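Local coordinates for alpha-hemoglobin-stabilizing protein (Homo sapiens, PDB 1Z8U) that acts as a chaperone for free alpha-hemoglobin, protecting it from precipitation and harmful aggregation during normal erythroid cell development, at residues L4-D9 / Q55-P60; K16-L21 / D43-Y48; N28-S33 / A83-F88; F47-Y52 / E69-L74. The protein carries 1 engineered substitution. One frame throughout, in Å; residues are numbered along the deposited sequence.

Contact 1 of 4, residues L4-D9 / Q55-P60; sequences LKANKD and QVTGEP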
# COMPACT_ATOMS: atom_id res chain seq x y z
N LEU A 4 14.16 26.24 -4.89
CA LEU A 4 14.59 26.35 -3.50
C LEU A 4 15.47 25.18 -3.09
O LEU A 4 15.08 24.02 -3.23
CB LEU A 4 13.37 26.42 -2.57
CG LEU A 4 13.49 27.28 -1.31
CD1 LEU A 4 12.16 27.28 -0.59
CD2 LEU A 4 14.59 26.76 -0.41
N LYS A 5 16.65 25.49 -2.57
CA LYS A 5 17.61 24.47 -2.15
C LYS A 5 17.04 23.47 -1.15
O LYS A 5 17.62 22.41 -0.93
CB LYS A 5 18.86 25.13 -1.56
CG LYS A 5 20.18 24.51 -2.02
CD LYS A 5 20.38 24.73 -3.52
CE LYS A 5 21.75 24.23 -3.99
NZ LYS A 5 21.95 24.46 -5.45
N ALA A 6 15.92 23.82 -0.53
CA ALA A 6 15.26 22.94 0.43
C ALA A 6 14.38 21.94 -0.29
O ALA A 6 14.65 20.74 -0.30
CB ALA A 6 14.43 23.77 1.40
N ASN A 7 13.32 22.43 -0.92
CA ASN A 7 12.40 21.58 -1.65
C ASN A 7 13.06 20.90 -2.85
O ASN A 7 12.52 19.94 -3.40
CB ASN A 7 11.19 22.38 -2.13
CG ASN A 7 10.52 23.14 -1.01
OD1 ASN A 7 10.40 22.64 0.10
ND2 ASN A 7 10.07 24.35 -1.30
N LYS A 8 14.22 21.40 -3.26
CA LYS A 8 14.94 20.83 -4.40
C LYS A 8 15.37 19.40 -4.09
O LYS A 8 15.24 18.50 -4.93
CB LYS A 8 16.17 21.68 -4.73
CG LYS A 8 16.94 21.23 -5.97
CD LYS A 8 16.13 21.40 -7.26
CE LYS A 8 16.02 22.86 -7.68
NZ LYS A 8 17.28 23.42 -8.25
N ASP A 9 15.89 19.20 -2.88
CA ASP A 9 16.35 17.89 -2.45
C ASP A 9 15.18 17.02 -1.97
O ASP A 9 15.17 15.81 -2.17
CB ASP A 9 17.38 18.06 -1.33
CG ASP A 9 18.56 18.91 -1.75
OD1 ASP A 9 19.27 18.53 -2.70
OD2 ASP A 9 18.78 19.98 -1.13
N GLN A 55 5.90 18.71 3.66
CA GLN A 55 7.35 18.82 3.71
C GLN A 55 7.89 19.99 2.89
O GLN A 55 8.94 20.54 3.21
CB GLN A 55 7.98 17.52 3.22
CG GLN A 55 7.51 16.30 3.99
CD GLN A 55 7.82 16.40 5.48
OE1 GLN A 55 7.19 15.73 6.30
NE2 GLN A 55 8.81 17.21 5.82
N VAL A 56 7.17 20.37 1.84
CA VAL A 56 7.59 21.49 1.01
C VAL A 56 7.65 22.73 1.88
O VAL A 56 6.81 22.93 2.76
CB VAL A 56 6.61 21.75 -0.17
CG1 VAL A 56 6.85 20.76 -1.28
CG2 VAL A 56 5.17 21.67 0.32
N THR A 57 8.65 23.56 1.63
CA THR A 57 8.84 24.78 2.39
C THR A 57 8.88 26.01 1.49
O THR A 57 9.21 25.92 0.31
CB THR A 57 10.15 24.71 3.22
OG1 THR A 57 10.52 26.02 3.64
CG2 THR A 57 11.27 24.09 2.41
N GLY A 58 8.53 27.15 2.06
CA GLY A 58 8.53 28.39 1.30
C GLY A 58 7.18 29.08 1.27
O GLY A 58 6.35 28.91 2.17
N GLU A 59 6.97 29.88 0.23
CA GLU A 59 5.73 30.62 0.05
C GLU A 59 4.83 29.91 -0.95
O GLU A 59 5.31 29.19 -1.83
CB GLU A 59 6.04 32.04 -0.45
CG GLU A 59 7.11 32.80 0.35
CD GLU A 59 6.70 33.11 1.78
OE1 GLU A 59 7.52 33.70 2.51
OE2 GLU A 59 5.56 32.77 2.17
N PRO A 60 3.50 30.11 -0.84
CA PRO A 60 2.51 29.49 -1.73
C PRO A 60 2.96 29.33 -3.18
O PRO A 60 2.84 28.25 -3.76
CB PRO A 60 1.32 30.43 -1.58
CG PRO A 60 1.37 30.75 -0.13
CD PRO A 60 2.85 31.04 0.10

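Contact 2 of 4, residues K16-L21 / D43-Y48; sequences KEFSVL and DWMNFY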
# COMPACT_ATOMS: atom_id res chain seq x y z
N LYS A 16 13.61 8.88 -4.94
CA LYS A 16 14.50 7.77 -4.65
C LYS A 16 13.63 6.76 -3.91
O LYS A 16 13.61 5.57 -4.25
CB LYS A 16 15.66 8.23 -3.76
CG LYS A 16 16.79 7.20 -3.68
CD LYS A 16 17.98 7.70 -2.87
CE LYS A 16 19.14 6.71 -2.94
NZ LYS A 16 18.75 5.35 -2.46
N GLU A 17 12.91 7.27 -2.91
CA GLU A 17 12.01 6.45 -2.11
C GLU A 17 10.98 5.79 -3.03
O GLU A 17 10.61 4.64 -2.84
CB GLU A 17 11.32 7.32 -1.06
CG GLU A 17 12.29 8.00 -0.09
CD GLU A 17 11.67 9.13 0.73
OE1 GLU A 17 12.38 9.73 1.57
OE2 GLU A 17 10.47 9.42 0.53
N PHE A 18 10.54 6.52 -4.05
CA PHE A 18 9.56 6.01 -4.99
C PHE A 18 10.13 4.89 -5.85
O PHE A 18 9.41 3.98 -6.28
CB PHE A 18 9.06 7.14 -5.90
CG PHE A 18 7.88 6.75 -6.74
CD1 PHE A 18 6.65 6.49 -6.14
CD2 PHE A 18 8.00 6.63 -8.11
CE1 PHE A 18 5.55 6.12 -6.90
CE2 PHE A 18 6.91 6.25 -8.89
CZ PHE A 18 5.69 5.99 -8.28
N SER A 19 11.44 4.94 -6.10
CA SER A 19 12.08 3.92 -6.92
C SER A 19 12.27 2.62 -6.16
O SER A 19 12.08 1.54 -6.72
CB SER A 19 13.42 4.42 -7.45
OG SER A 19 13.21 5.37 -8.47
N VAL A 20 12.67 2.71 -4.90
CA VAL A 20 12.84 1.49 -4.13
C VAL A 20 11.46 0.83 -4.02
O VAL A 20 11.34 -0.39 -4.03
CB VAL A 20 13.43 1.76 -2.72
CG1 VAL A 20 12.66 2.84 -2.02
CG2 VAL A 20 13.38 0.49 -1.91
N LEU A 21 10.42 1.66 -3.95
CA LEU A 21 9.05 1.16 -3.88
C LEU A 21 8.78 0.43 -5.19
O LEU A 21 8.41 -0.75 -5.19
CB LEU A 21 8.05 2.31 -3.73
CG LEU A 21 6.67 2.07 -3.08
CD1 LEU A 21 5.60 2.81 -3.88
CD2 LEU A 21 6.35 0.59 -3.01
N ASP A 43 -2.47 5.87 -6.65
CA ASP A 43 -2.68 6.02 -5.21
C ASP A 43 -1.32 6.24 -4.56
O ASP A 43 -1.16 7.08 -3.66
CB ASP A 43 -3.35 4.79 -4.61
CG ASP A 43 -4.85 4.77 -4.85
OD1 ASP A 43 -5.50 3.76 -4.51
OD2 ASP A 43 -5.40 5.77 -5.36
N TRP A 44 -0.32 5.49 -5.02
CA TRP A 44 1.03 5.64 -4.49
C TRP A 44 1.56 7.04 -4.77
O TRP A 44 2.27 7.60 -3.95
CB TRP A 44 1.97 4.61 -5.11
CG TRP A 44 1.68 3.21 -4.68
CD1 TRP A 44 1.00 2.81 -3.57
CD2 TRP A 44 2.14 2.01 -5.32
NE1 TRP A 44 1.01 1.44 -3.48
CE2 TRP A 44 1.70 0.93 -4.54
CE3 TRP A 44 2.89 1.76 -6.48
CZ2 TRP A 44 1.98 -0.40 -4.88
CZ3 TRP A 44 3.17 0.44 -6.82
CH2 TRP A 44 2.72 -0.63 -6.02
N MET A 45 1.23 7.60 -5.93
CA MET A 45 1.70 8.95 -6.24
C MET A 45 0.91 9.99 -5.45
O MET A 45 1.49 10.90 -4.87
CB MET A 45 1.64 9.22 -7.75
CG MET A 45 2.69 8.42 -8.51
SD MET A 45 2.86 8.84 -10.24
CE MET A 45 1.82 7.60 -11.00
N ASN A 46 -0.41 9.84 -5.40
CA ASN A 46 -1.22 10.77 -4.62
C ASN A 46 -0.60 10.78 -3.23
O ASN A 46 -0.33 11.83 -2.66
CB ASN A 46 -2.67 10.27 -4.54
CG ASN A 46 -3.45 10.50 -5.82
OD1 ASN A 46 -4.60 10.06 -5.96
ND2 ASN A 46 -2.83 11.20 -6.77
N PHE A 47 -0.35 9.58 -2.73
CA PHE A 47 0.25 9.36 -1.42
C PHE A 47 1.50 10.22 -1.20
O PHE A 47 1.57 10.96 -0.23
CB PHE A 47 0.58 7.86 -1.27
CG PHE A 47 1.53 7.55 -0.15
CD1 PHE A 47 2.61 6.70 -0.36
CD2 PHE A 47 1.38 8.15 1.10
CE1 PHE A 47 3.53 6.44 0.65
CE2 PHE A 47 2.29 7.90 2.13
CZ PHE A 47 3.37 7.04 1.90
N TYR A 48 2.49 10.10 -2.08
CA TYR A 48 3.73 10.88 -1.96
C TYR A 48 3.46 12.38 -2.01
O TYR A 48 4.03 13.16 -1.25
CB TYR A 48 4.72 10.53 -3.07
CG TYR A 48 5.56 9.32 -2.77
CD1 TYR A 48 4.97 8.09 -2.50
CD2 TYR A 48 6.96 9.40 -2.78
CE1 TYR A 48 5.75 6.96 -2.24
CE2 TYR A 48 7.75 8.27 -2.52
CZ TYR A 48 7.13 7.05 -2.26
OH TYR A 48 7.88 5.92 -2.04

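Contact 3 of 4, residues N28-S33 / A83-F88; sequences NDALVS and AKYRDF. Engineered in segment 28-33: Ala-30 (natural residue Pro).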
# COMPACT_ATOMS: atom_id res chain seq x y z
N ASN A 28 5.27 -11.35 -10.60
CA ASN A 28 4.62 -12.66 -10.50
C ASN A 28 3.62 -12.69 -9.36
O ASN A 28 2.89 -13.66 -9.18
CB ASN A 28 5.65 -13.78 -10.31
CG ASN A 28 6.03 -14.44 -11.61
OD1 ASN A 28 5.17 -14.87 -12.38
ND2 ASN A 28 7.33 -14.54 -11.88
N ASP A 29 3.59 -11.60 -8.59
CA ASP A 29 2.68 -11.49 -7.46
C ASP A 29 1.79 -10.24 -7.57
O ASP A 29 1.71 -9.44 -6.63
CB ASP A 29 3.48 -11.44 -6.15
CG ASP A 29 4.47 -12.59 -6.03
OD1 ASP A 29 4.05 -13.76 -6.17
OD2 ASP A 29 5.66 -12.33 -5.79
N ALA A 30 1.11 -10.09 -8.71
CA ALA A 30 0.22 -8.95 -8.92
C ALA A 30 -1.24 -9.34 -9.14
O ALA A 30 -2.13 -8.76 -8.51
CB ALA A 30 0.71 -8.13 -10.11
N LEU A 31 -1.48 -10.31 -10.02
CA LEU A 31 -2.83 -10.77 -10.35
C LEU A 31 -3.83 -9.63 -10.49
O LEU A 31 -5.04 -9.85 -10.56
CB LEU A 31 -3.36 -11.77 -9.32
CG LEU A 31 -2.73 -13.17 -9.30
CD1 LEU A 31 -3.37 -14.00 -8.19
CD2 LEU A 31 -2.93 -13.83 -10.66
N VAL A 32 -3.31 -8.40 -10.52
CA VAL A 32 -4.16 -7.24 -10.67
C VAL A 32 -4.13 -6.87 -12.15
O VAL A 32 -3.12 -7.08 -12.83
CB VAL A 32 -3.63 -6.07 -9.81
CG1 VAL A 32 -2.24 -5.68 -10.24
CG2 VAL A 32 -4.57 -4.90 -9.91
N SER A 33 -5.23 -6.34 -12.66
CA SER A 33 -5.31 -5.97 -14.06
C SER A 33 -4.50 -4.70 -14.35
O SER A 33 -4.07 -4.00 -13.44
CB SER A 33 -6.78 -5.75 -14.45
OG SER A 33 -7.31 -4.61 -13.80
N ALA A 83 4.91 0.40 -18.18
CA ALA A 83 5.23 -0.22 -19.47
C ALA A 83 5.75 -1.64 -19.28
O ALA A 83 5.29 -2.57 -19.95
CB ALA A 83 6.26 0.62 -20.21
N LYS A 84 6.72 -1.80 -18.38
CA LYS A 84 7.27 -3.12 -18.14
C LYS A 84 6.15 -4.04 -17.66
O LYS A 84 6.02 -5.17 -18.14
CB LYS A 84 8.38 -3.06 -17.09
CG LYS A 84 9.14 -4.37 -16.96
CD LYS A 84 10.15 -4.35 -15.82
CE LYS A 84 10.83 -5.71 -15.67
NZ LYS A 84 11.70 -5.77 -14.46
N TYR A 85 5.33 -3.56 -16.73
CA TYR A 85 4.22 -4.35 -16.22
C TYR A 85 3.20 -4.59 -17.32
O TYR A 85 2.55 -5.63 -17.36
CB TYR A 85 3.53 -3.64 -15.05
CG TYR A 85 2.40 -4.45 -14.44
CD1 TYR A 85 1.07 -4.21 -14.82
CD2 TYR A 85 2.65 -5.46 -13.52
CE1 TYR A 85 0.03 -4.98 -14.28
CE2 TYR A 85 1.62 -6.23 -12.99
CZ TYR A 85 0.31 -5.99 -13.37
OH TYR A 85 -0.69 -6.76 -12.83
N ARG A 86 3.06 -3.62 -18.21
CA ARG A 86 2.13 -3.73 -19.31
C ARG A 86 2.59 -4.91 -20.16
O ARG A 86 1.78 -5.68 -20.68
CB ARG A 86 2.17 -2.46 -20.15
CG ARG A 86 0.94 -2.23 -20.99
CD ARG A 86 0.17 -1.04 -20.46
NE ARG A 86 1.00 0.16 -20.42
CZ ARG A 86 0.62 1.31 -19.89
NH1 ARG A 86 -0.58 1.42 -19.34
NH2 ARG A 86 1.44 2.35 -19.90
N ASP A 87 3.91 -5.04 -20.29
CA ASP A 87 4.51 -6.12 -21.07
C ASP A 87 4.70 -7.37 -20.22
O ASP A 87 5.65 -8.12 -20.40
CB ASP A 87 5.85 -5.66 -21.65
CG ASP A 87 6.44 -6.67 -22.64
OD1 ASP A 87 5.74 -7.02 -23.61
OD2 ASP A 87 7.60 -7.10 -22.44
N PHE A 88 3.77 -7.59 -19.29
CA PHE A 88 3.82 -8.75 -18.43
C PHE A 88 2.54 -9.54 -18.69
O PHE A 88 2.36 -10.64 -18.19
CB PHE A 88 3.89 -8.33 -16.96
CG PHE A 88 4.22 -9.46 -16.02
CD1 PHE A 88 5.45 -10.11 -16.10
CD2 PHE A 88 3.31 -9.87 -15.06
CE1 PHE A 88 5.76 -11.16 -15.24
CE2 PHE A 88 3.61 -10.92 -14.20
CZ PHE A 88 4.84 -11.57 -14.29

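Contact 4 of 4, residues F47-Y52 / E69-L74; sequences FYINYY and ELRQEL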
# COMPACT_ATOMS: atom_id res chain seq x y z
N PHE A 47 -0.35 9.58 -2.73
CA PHE A 47 0.25 9.36 -1.42
C PHE A 47 1.50 10.22 -1.20
O PHE A 47 1.57 10.96 -0.23
CB PHE A 47 0.58 7.86 -1.27
CG PHE A 47 1.53 7.55 -0.15
CD1 PHE A 47 2.61 6.70 -0.36
CD2 PHE A 47 1.38 8.15 1.10
CE1 PHE A 47 3.53 6.44 0.65
CE2 PHE A 47 2.29 7.90 2.13
CZ PHE A 47 3.37 7.04 1.90
N TYR A 48 2.49 10.10 -2.08
CA TYR A 48 3.73 10.88 -1.96
C TYR A 48 3.46 12.38 -2.01
O TYR A 48 4.03 13.16 -1.25
CB TYR A 48 4.72 10.53 -3.07
CG TYR A 48 5.56 9.32 -2.77
CD1 TYR A 48 4.97 8.09 -2.50
CD2 TYR A 48 6.96 9.40 -2.78
CE1 TYR A 48 5.75 6.96 -2.24
CE2 TYR A 48 7.75 8.27 -2.52
CZ TYR A 48 7.13 7.05 -2.26
OH TYR A 48 7.88 5.92 -2.04
N ILE A 49 2.59 12.80 -2.92
CA ILE A 49 2.28 14.20 -3.03
C ILE A 49 1.67 14.71 -1.73
O ILE A 49 2.17 15.67 -1.15
CB ILE A 49 1.30 14.45 -4.19
CG1 ILE A 49 2.02 14.21 -5.51
CG2 ILE A 49 0.77 15.87 -4.14
CD1 ILE A 49 1.09 14.24 -6.69
N ASN A 50 0.62 14.05 -1.27
CA ASN A 50 -0.04 14.46 -0.04
C ASN A 50 0.91 14.39 1.14
O ASN A 50 0.68 15.04 2.16
CB ASN A 50 -1.27 13.58 0.23
CG ASN A 50 -2.26 13.59 -0.93
OD1 ASN A 50 -3.37 13.05 -0.82
ND2 ASN A 50 -1.87 14.19 -2.06
N TYR A 51 1.98 13.61 1.01
CA TYR A 51 2.96 13.49 2.08
C TYR A 51 3.87 14.70 2.10
O TYR A 51 3.91 15.45 3.07
CB TYR A 51 3.82 12.23 1.91
CG TYR A 51 5.00 12.17 2.87
CD1 TYR A 51 6.31 12.23 2.40
CD2 TYR A 51 4.80 12.07 4.26
CE1 TYR A 51 7.40 12.18 3.29
CE2 TYR A 51 5.87 12.03 5.15
CZ TYR A 51 7.17 12.08 4.66
OH TYR A 51 8.24 12.00 5.54
N TYR A 52 4.61 14.89 1.00
CA TYR A 52 5.53 16.00 0.87
C TYR A 52 4.83 17.33 0.82
O TYR A 52 5.48 18.36 0.80
CB TYR A 52 6.39 15.83 -0.38
CG TYR A 52 7.45 14.78 -0.23
CD1 TYR A 52 8.45 14.92 0.74
CD2 TYR A 52 7.46 13.65 -1.04
CE1 TYR A 52 9.43 13.95 0.90
CE2 TYR A 52 8.44 12.68 -0.89
CZ TYR A 52 9.42 12.83 0.07
OH TYR A 52 10.41 11.89 0.19
N GLU A 69 6.44 19.77 -9.65
CA GLU A 69 7.64 19.20 -10.26
C GLU A 69 7.76 17.75 -9.81
O GLU A 69 8.11 16.87 -10.60
CB GLU A 69 8.90 19.97 -9.84
CG GLU A 69 10.11 19.67 -10.73
CD GLU A 69 11.44 19.98 -10.06
OE1 GLU A 69 11.60 21.09 -9.51
OE2 GLU A 69 12.34 19.10 -10.09
N LEU A 70 7.46 17.51 -8.54
CA LEU A 70 7.52 16.16 -7.99
C LEU A 70 6.64 15.23 -8.82
O LEU A 70 7.13 14.28 -9.43
CB LEU A 70 7.04 16.16 -6.53
CG LEU A 70 6.82 14.79 -5.86
CD1 LEU A 70 8.13 14.01 -5.78
CD2 LEU A 70 6.22 15.01 -4.48
N ARG A 71 5.34 15.53 -8.86
CA ARG A 71 4.41 14.72 -9.63
C ARG A 71 4.90 14.50 -11.06
O ARG A 71 4.75 13.41 -11.60
CB ARG A 71 3.02 15.36 -9.64
CG ARG A 71 2.06 14.71 -10.62
CD ARG A 71 0.62 15.10 -10.35
NE ARG A 71 -0.02 14.17 -9.42
CZ ARG A 71 -1.23 14.34 -8.90
NH1 ARG A 71 -1.95 15.41 -9.23
NH2 ARG A 71 -1.73 13.44 -8.07
N GLN A 72 5.50 15.54 -11.66
CA GLN A 72 6.03 15.43 -13.02
C GLN A 72 7.09 14.33 -13.05
O GLN A 72 7.15 13.54 -14.00
CB GLN A 72 6.69 16.73 -13.47
CG GLN A 72 6.47 17.15 -14.92
CD GLN A 72 7.41 16.41 -15.87
OE1 GLN A 72 6.97 15.79 -16.84
NE2 GLN A 72 8.71 16.48 -15.60
N GLU A 73 7.92 14.29 -12.01
CA GLU A 73 8.99 13.31 -11.91
C GLU A 73 8.51 11.92 -11.51
O GLU A 73 8.99 10.92 -12.04
CB GLU A 73 10.05 13.80 -10.92
CG GLU A 73 10.78 15.06 -11.36
CD GLU A 73 11.57 14.87 -12.64
OE1 GLU A 73 12.15 15.87 -13.13
OE2 GLU A 73 11.63 13.74 -13.16
N LEU A 74 7.57 11.86 -10.57
CA LEU A 74 7.03 10.58 -10.13
C LEU A 74 6.49 9.82 -11.33
O LEU A 74 6.62 8.60 -11.43
CB LEU A 74 5.93 10.80 -9.10
CG LEU A 74 6.43 11.36 -7.76
CD1 LEU A 74 5.26 11.82 -6.92
CD2 LEU A 74 7.24 10.31 -7.04

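Contact 1 of 4, residues L4-D9 / Q55-P60
The side-chain amide of Asn-7 faces the backbone of Thr-57 and pairs with both its polar atoms. Asn-7 OD1 accepts from Thr-57 N at 2.5 Å, and Asn-7 ND2 donates to Thr-57 O at 2.4 Å. Both bonds are nearly straight, but both are modelled very short, and the place of OD1 is less sure, so the two-point pairing is sounder than its exact lengths. The pairing is consistent with only one orientation of the amide, OD1 to the N-H and ND2 to the carbonyl. The side chain reaches across with CG beside its backbone N and opposite the carbonyl carbon (chi1 -53°). ND2 also bonds to Glu-62 OE1, on helix 60-86.

The pairing ties the first turn of helix 5-23 to the connection between helices 34-52 and 60-86, at one end of the antiparallel three-helix bundle of this family. Glu-59 is the N-cap residue, and Pro-60 starts the third helix.

Apolar groups lie beside the amide. Thr-57 turns OG1 opposite its backbone N (chi1 163°), which leaves CG2 between N and the carbonyl carbon; that methyl lies 3.3 Å from Ala-6 CB as modelled, though its place is doubtful. Leu-4 reaches in with one branch, its CD1 lying 3.4 Å from Thr-57 O and 4.2 Å from Gly-58 CA. At the backbone angles of Gly-58 a beta carbon would jam against the preceding carbonyl oxygen and press on Leu-4 CD1. Val-56 CB stands 3.9 Å from Asn-7 OD1, and its side chain packs on Ala-66 and Leu-67 of helix 60-86.

Contact 2 of 4, residues K16-L21 / D43-Y48
Phe-18 and Tyr-48 form a T-shaped pair: the edge of the Phe-18 ring meets a face of the Tyr-48 ring, with centroids 5.3 Å apart and planes at 84°. Phe-18 CD1 stands over that face, off towards its rim, a position reached because CG leaves opposite the backbone N (chi1 -170°). The far end of the same ring lies against Met-45, with Phe-18 CZ 3.9 Å from Met-45 CG, and the sulfur makes an oblique Met-aromatic contact.

A CH-pi contact comes next: Leu-21 CD1 sits over one face of Trp-44, 4.2 Å from the centroid of the five-membered ring. Leu-21 CB lies 4.0 Å from Tyr-48 OH.

Polar contacts are few. Tyr-48 OH is 3.1 Å from Glu-17 O, a weak hydrogen bond at most, and the position of Glu-17 O is uncertain in the model. Replacing Tyr-48 by alanine is likely to leave the edge of Phe-18 without the face it meets and open a gap beside Leu-21.

The axes of the two short segments approach to 11.7 Å, at 154°, roughly antiparallel. Phe-18 also touches Leu-74 of helix 60-86, and Trp-44 meets rings of another protein's chain, so this is the aromatic heart of an antiparallel three-helix bundle, close behind its partner-binding face.

Contact 3 of 4, residues N28-S33 / A83-F88
Tyr-85 OH donates to the backbone oxygen Val-32 O at 2.5 Å, a very short hydrogen bond as modelled, and its exact length is uncertain. The carbonyl oxygen lies at the edge of the phenol ring, in its plane. The side chain extends from helix 60-86 towards the loop, with CG opposite the backbone N (chi1 -178°), which carries the hydroxyl across to the 28-33 segment.

Two aliphatic groups approach the hydroxyl end. Ala-30, an engineered residue standing where the natural chain has proline, brings CB to the ring edge, 3.6 Å from Tyr-85 CE2. Val-32 CG1 is modelled 3.2 Å from Tyr-85 OH, a length equally uncertain, its side chain crossing the phenol at about a right angle. A phenylalanine at Tyr-85 would probably leave the Val-32 carbonyl without this donor and the loop less firmly held to the helix.

Farther along, Phe-88 CZ lies 3.7 Å from Asn-28 N and 3.8 Å from Asn-28 OD1, with the amide plane steeply turned against the ring. Phe-27 meets both aromatic rings, edge-to-face in the case of Tyr-85.

Ser-33 is the N-cap of helix 34-52, its OG bonded to Asp-36 N. The contact thus joins the loop between the first two helices to the C-terminal end of the third, closing one end of the three-helix bundle.

Contact 4 of 4, residues F47-Y52 / E69-L74
Arg-71 bends at its third torsion (chi3 -90°) after leaving the backbone with CG opposite N (chi1 170°), and in the model this lays its guanidinium across the end of Ile-49. Ile-49 sends CG1 beside its own backbone N and continues extended, so that CD1 is placed over one face of that group. The two side chains cross at about a right angle.

The contact belongs to the antiparallel three-helix bundle, where helix 34-52 packs on helix 60-86; the short segments run at 154° to each other, with axes 10.2 Å apart at closest. Ile-49 and Arg-71 carry the nearest alpha carbons, 7.0 Å from CA to CA.

Deeper in, the contacts are made by carbon atoms, and no hydrogen bond crosses between the two segments. Leu-70 directs one branch at the opposite helix: its CD2 touches Tyr-52 CD2 at 3.9 Å and lies 4.4 Å from Ile-49 CG1. Leu-74 uses CD1 in a similar way, 4.3 Å from Ile-49 CG1 and 4.1 Å from Tyr-48 CB, so Ile-49 CG1 faces two leucines one helical turn apart on the other helix. Leu-74 also packs on Leu-15 and Phe-18 of helix 5-23, while Tyr-52 turns its hydroxyl to Glu-17 of that helix.

On the exposed side, Arg-71 NH2 has a long, weak ion pair with Glu-42. Ile-49 CD1 is modelled 2.9 Å from Arg-71 NE, a doubtfully short approach, with the arginine's own CB at 3.7 Å from the same methyl.

Overall arrangement
Contacts 2 and 4 form the middle of the bundle. Their centres are 8 Å apart, they share Phe-47 and Tyr-48, and a probable hydrogen bond of 2.5 Å from Glu-17 OE2 to Tyr-52 OH joins them; Met-45 SD also packs against Leu-74 CB at 3.8 Å. Contacts 1 and 3 involve the two interhelical connections and lie on opposite sides of the chain's centre, with centres about 35 Å apart. Contact 4 is about 13 Å from contact 1 and contact 2 about 17 Å from contact 3, centre to centre. The other protein chain, consistent with an alpha-hemoglobin partner, touches residues of contacts 2, 3 and 4 but not contact 1.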